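Hypothetical protein Atu2299 (Agrobacterium tumefaciens, PDB 2HLY) is of unknown function but belongs to the DUF2026 family, grouped with the papain-like CA clan of peptidases, which hints at a papain-like fold. Local coordinates at residues Gln10-Tyr13 / Phe14-Tyr17; Asp100-Ala103 / Pro104-Ser107. All coordinates share one frame; numbering follows the deposited sequence.

Contact 1 of 2, residues Gln10-Tyr13 / Phe14-Tyr17; sequences QTDY and FRIY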
loop_
_atom_site.group_PDB
_atom_site.type_symbol
_atom_site.label_atom_id
_atom_site.label_comp_id
_atom_site.label_asym_id
_atom_site.label_seq_id
_atom_site.Cartn_x
_atom_site.Cartn_y
_atom_site.Cartn_z
ATOM N N GLN A 10 -10.651 -9.599 2.722
ATOM C CA GLN A 10 -10.004 -9.471 1.401
ATOM C C GLN A 10 -10.738 -8.453 0.527
ATOM O O GLN A 10 -10.125 -7.588 -0.113
ATOM C CB GLN A 10 -9.894 -10.834 0.703
ATOM C CG GLN A 10 -9.288 -10.713 -0.682
ATOM C CD GLN A 10 -9.074 -12.043 -1.370
ATOM O OE1 GLN A 10 -8.300 -12.880 -0.899
ATOM N NE2 GLN A 10 -9.734 -12.231 -2.502
ATOM N N THR A 11 -12.062 -8.545 0.494
ATOM C CA THR A 11 -12.805 -7.670 -0.383
ATOM C C THR A 11 -12.621 -6.201 0.005
ATOM O O THR A 11 -12.551 -5.327 -0.864
ATOM C CB THR A 11 -14.295 -8.081 -0.476
ATOM O OG1 THR A 11 -14.884 -7.463 -1.629
ATOM C CG2 THR A 11 -15.055 -7.742 0.809
ATOM N N ASP A 12 -12.499 -5.946 1.307
ATOM C CA ASP A 12 -12.324 -4.580 1.819
ATOM C C ASP A 12 -10.894 -4.076 1.584
ATOM O O ASP A 12 -10.663 -2.891 1.312
ATOM C CB ASP A 12 -12.729 -4.526 3.293
ATOM C CG ASP A 12 -14.237 -4.698 3.478
ATOM O OD1 ASP A 12 -14.993 -4.191 2.618
ATOM O OD2 ASP A 12 -14.665 -5.331 4.472
ATOM N N TYR A 13 -9.937 -4.984 1.680
ATOM C CA TYR A 13 -8.568 -4.661 1.287
ATOM C C TYR A 13 -8.558 -4.167 -0.159
ATOM O O TYR A 13 -7.923 -3.160 -0.480
ATOM C CB TYR A 13 -7.691 -5.898 1.434
ATOM C CG TYR A 13 -6.312 -5.778 0.799
ATOM C CD1 TYR A 13 -5.181 -5.465 1.569
ATOM C CD2 TYR A 13 -6.133 -6.024 -0.560
ATOM C CE1 TYR A 13 -3.910 -5.379 0.988
ATOM C CE2 TYR A 13 -4.873 -5.935 -1.149
ATOM C CZ TYR A 13 -3.768 -5.637 -0.369
ATOM O OH TYR A 13 -2.534 -5.606 -0.987
ATOM N N PHE A 14 -9.244 -4.884 -1.052
ATOM C CA PHE A 14 -9.299 -4.442 -2.436
ATOM C C PHE A 14 -10.023 -3.104 -2.599
ATOM O O PHE A 14 -9.622 -2.293 -3.422
ATOM C CB PHE A 14 -9.899 -5.528 -3.333
ATOM C CG PHE A 14 -8.983 -6.701 -3.570
ATOM C CD1 PHE A 14 -7.631 -6.515 -3.869
ATOM C CD2 PHE A 14 -9.483 -8.011 -3.507
ATOM C CE1 PHE A 14 -6.791 -7.615 -4.113
ATOM C CE2 PHE A 14 -8.646 -9.105 -3.743
ATOM C CZ PHE A 14 -7.305 -8.903 -4.041
ATOM N N ARG A 15 -11.088 -2.873 -1.828
ATOM C CA ARG A 15 -11.758 -1.549 -1.844
ATOM C C ARG A 15 -10.753 -0.446 -1.517
ATOM O O ARG A 15 -10.730 0.617 -2.169
ATOM C CB ARG A 15 -12.899 -1.515 -0.831
ATOM C CG ARG A 15 -14.109 -2.330 -1.293
ATOM C CD ARG A 15 -15.277 -2.173 -0.308
ATOM N NE ARG A 15 -16.481 -2.782 -0.869
ATOM C CZ ARG A 15 -17.719 -2.315 -0.699
ATOM N NH1 ARG A 15 -17.944 -1.230 0.039
ATOM N NH2 ARG A 15 -18.734 -2.944 -1.272
ATOM N N ILE A 16 -9.912 -0.696 -0.518
ATOM C CA ILE A 16 -8.930 0.310 -0.078
ATOM C C ILE A 16 -7.902 0.567 -1.179
ATOM O O ILE A 16 -7.628 1.715 -1.546
ATOM C CB ILE A 16 -8.244 -0.093 1.255
ATOM C CG1 ILE A 16 -9.281 -0.083 2.386
ATOM C CG2 ILE A 16 -7.076 0.851 1.575
ATOM C CD1 ILE A 16 -8.806 -0.734 3.701
ATOM N N TYR A 17 -7.362 -0.512 -1.736
ATOM C CA TYR A 17 -6.450 -0.378 -2.862
ATOM C C TYR A 17 -7.118 0.428 -3.981
ATOM O O TYR A 17 -6.525 1.373 -4.509
ATOM C CB TYR A 17 -5.954 -1.744 -3.392
ATOM C CG TYR A 17 -5.365 -1.608 -4.785
ATOM C CD1 TYR A 17 -4.040 -1.181 -4.966
ATOM C CD2 TYR A 17 -6.150 -1.831 -5.921
ATOM C CE1 TYR A 17 -3.515 -1.005 -6.243
ATOM C CE2 TYR A 17 -5.625 -1.668 -7.210
ATOM C CZ TYR A 17 -4.318 -1.250 -7.359
ATOM O OH TYR A 17 -3.784 -1.062 -8.631
HETATM O O HOH W 1 -16.781 -5.438 -1.720
#

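Contact 2 of 2, residues Asp100-Ala103 / Pro104-Ser107; sequences DFMA and PAFS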
loop_
_atom_site.group_PDB
_atom_site.type_symbol
_atom_site.label_atom_id
_atom_site.label_comp_id
_atom_site.label_asym_id
_atom_site.label_seq_id
_atom_site.Cartn_x
_atom_site.Cartn_y
_atom_site.Cartn_z
ATOM N N ASP A 100 0.385 -4.597 2.826
ATOM C CA ASP A 100 0.952 -3.779 1.759
ATOM C C ASP A 100 -0.167 -3.507 0.769
ATOM O O ASP A 100 -0.473 -4.342 -0.089
ATOM C CB ASP A 100 2.145 -4.481 1.095
ATOM C CG ASP A 100 2.934 -3.556 0.204
ATOM O OD1 ASP A 100 2.334 -2.589 -0.329
ATOM O OD2 ASP A 100 4.163 -3.779 0.059
ATOM N N PHE A 101 -0.793 -2.342 0.901
ATOM C CA PHE A 101 -1.918 -2.011 0.017
ATOM C C PHE A 101 -1.502 -1.786 -1.435
ATOM O O PHE A 101 -2.373 -1.711 -2.297
ATOM C CB PHE A 101 -2.673 -0.779 0.529
ATOM C CG PHE A 101 -3.417 -1.026 1.793
ATOM C CD1 PHE A 101 -4.596 -1.753 1.771
ATOM C CD2 PHE A 101 -2.963 -0.500 3.004
ATOM C CE1 PHE A 101 -5.304 -1.986 2.963
ATOM C CE2 PHE A 101 -3.675 -0.728 4.193
ATOM C CZ PHE A 101 -4.854 -1.453 4.160
ATOM N N MET A 102 -0.194 -1.660 -1.697
ATOM C CA MET A 102 0.286 -1.478 -3.059
ATOM C C MET A 102 0.353 -2.801 -3.819
ATOM O O MET A 102 0.546 -2.799 -5.027
ATOM C CB MET A 102 1.681 -0.825 -3.070
ATOM C CG MET A 102 2.109 -0.359 -4.451
ATOM S SD MET A 102 3.674 0.499 -4.300
ATOM C CE MET A 102 4.219 0.505 -6.027
ATOM N N ALA A 103 0.228 -3.930 -3.112
ATOM C CA ALA A 103 0.537 -5.215 -3.738
ATOM C C ALA A 103 -0.176 -5.464 -5.081
ATOM O O ALA A 103 0.442 -6.023 -6.008
ATOM C CB ALA A 103 0.324 -6.391 -2.754
ATOM N N PRO A 104 -1.472 -5.087 -5.204
ATOM C CA PRO A 104 -2.126 -5.302 -6.523
ATOM C C PRO A 104 -1.452 -4.565 -7.695
ATOM O O PRO A 104 -1.688 -4.927 -8.861
ATOM C CB PRO A 104 -3.569 -4.809 -6.289
ATOM C CG PRO A 104 -3.772 -4.971 -4.781
ATOM C CD PRO A 104 -2.427 -4.558 -4.209
ATOM N N ALA A 105 -0.634 -3.559 -7.396
ATOM C CA ALA A 105 0.065 -2.783 -8.410
ATOM C C ALA A 105 1.447 -3.343 -8.737
ATOM O O ALA A 105 2.166 -2.769 -9.564
ATOM C CB ALA A 105 0.176 -1.326 -7.968
ATOM N N PHE A 106 1.837 -4.441 -8.088
ATOM C CA PHE A 106 3.186 -4.985 -8.282
ATOM C C PHE A 106 3.428 -5.548 -9.684
ATOM O O PHE A 106 4.567 -5.861 -10.034
ATOM C CB PHE A 106 3.511 -6.054 -7.244
ATOM C CG PHE A 106 3.762 -5.525 -5.845
ATOM C CD1 PHE A 106 3.932 -4.161 -5.584
ATOM C CD2 PHE A 106 3.864 -6.419 -4.786
ATOM C CE1 PHE A 106 4.180 -3.715 -4.275
ATOM C CE2 PHE A 106 4.123 -5.973 -3.483
ATOM C CZ PHE A 106 4.269 -4.630 -3.234
ATOM N N SER A 107 2.375 -5.700 -10.481
ATOM C CA SER A 107 2.559 -6.117 -11.878
ATOM C C SER A 107 3.309 -5.068 -12.701
ATOM O O SER A 107 4.004 -5.404 -13.662
ATOM C CB SER A 107 1.219 -6.413 -12.523
ATOM O OG SER A 107 0.439 -7.213 -11.652
#

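Contact 1 of 2, residues Gln10-Tyr13 / Phe14-Tyr17
Y13 and F14 meet in an offset edge-to-face aromatic pair: the tyrosine ring turns its edge to the phenylalanine face, with planes 75° apart and centroids 5.5 Å apart. F14 has CG beside its backbone N (chi1 -73°), which swings the ring back toward the preceding turn. There Q10 runs alongside it, pointing the same way, its CG 3.5 Å from F14 CE2 and its amide plane steeply inclined to the ring.

On the polar side, charge and water take over. D12 and R15 also lie side by side, but D12 OD1 stays 4.0 Å from R15 NE, well out of the guanidinium plane, so only the opposite charges count; the carboxylate is held by S176 N, and R15 NH1 reaches the carbonyls of R174 and K178. R15 NE donates at 2.8 Å to a water that also hydrogen-bonds T11 OG1, bridging one turn.

Beneath the side chains, the amides of F14, R15, I16 and Y17 bond to the carbonyls four residues back, F14 N to Q10 O at 3.0 Å being representative. This is the regular i to i+4 ladder in the first turns of helix 10-24, with Y13, F14, I16 and Y17 buried and T11 exposed.

Contact 2 of 2, residues Asp100-Ala103 / Pro104-Ser107
P104 follows directly on A103, and the 3.6 Å between its CD and A103 CB comes largely with the peptide link; the pyrrolidine ring reaches further, touching Y13 and Y17 of helix 10-24. Lacking an N-H, P104 has no hydrogen to give to the M102 carbonyl nearby.

A105 N donates to M102 O at 2.8 Å, the donor tilted out of the carbonyl plane. Its CB sits 4.1 Å from M102 CG, a light apolar touch. Such an i to i+3 link belongs to the 3-10 segment that begins at A103 and runs on through P104 and A105. It overlaps a type I beta turn, D100 to A103, closed by A103 N bonding to D100 O. An Asx turn reinforces the start, D100 OD1 accepting from M102 N at 3.0 Å on its anti side. Together these tight turns lead the chain out of strand 97-100 into the loop before strand 120-123.

F106 continues the pattern, its N donating to A103 O at 3.0 Å from above the carbonyl plane, 59° out of it. With CG anti to the carbonyl carbon, the F106 ring folds back over the beta turn and lays one face on A103 CA, a CH-pi contact 3.6 Å from the centroid and only 8° off the ring normal. M102 crosses the ring at about a right angle, its CG near CE1. At the ring edge, close to its plane, CZ comes 3.4 Å from D100 OD2, with the carboxylate almost perpendicular to the ring; that oxygen is hydrogen-bonded to H89 NE2. F72 meets the F106 ring as well, and the F106 carbonyl bonds to T110 OG1.

How the contacts relate
Helix 10-24 and the loop after strand 97-100 meet directly, although the centres of contacts 1 and 2 are about 11 Å apart. Y13 is the bridge: its OH lies 2.6 Å from D100 O, a probable hydrogen bond, and the same hydroxyl also bonds F120 N, tying the helix to both strands 97-100 and 120-123. Apolar atoms close in around it, A103 CB at 3.5 Å from Y13 OH, while the Y13 and F101 rings meet at a shallow angle. One turn on, Y17 CD1 packs 3.2 Å from F101 O. The D100 carboxylate is hydrogen-bonded to H89 on adjacent antiparallel strand 89-94, recalling the His-Asp/Asn pairing of papain-like enzymes, though activity is not established here.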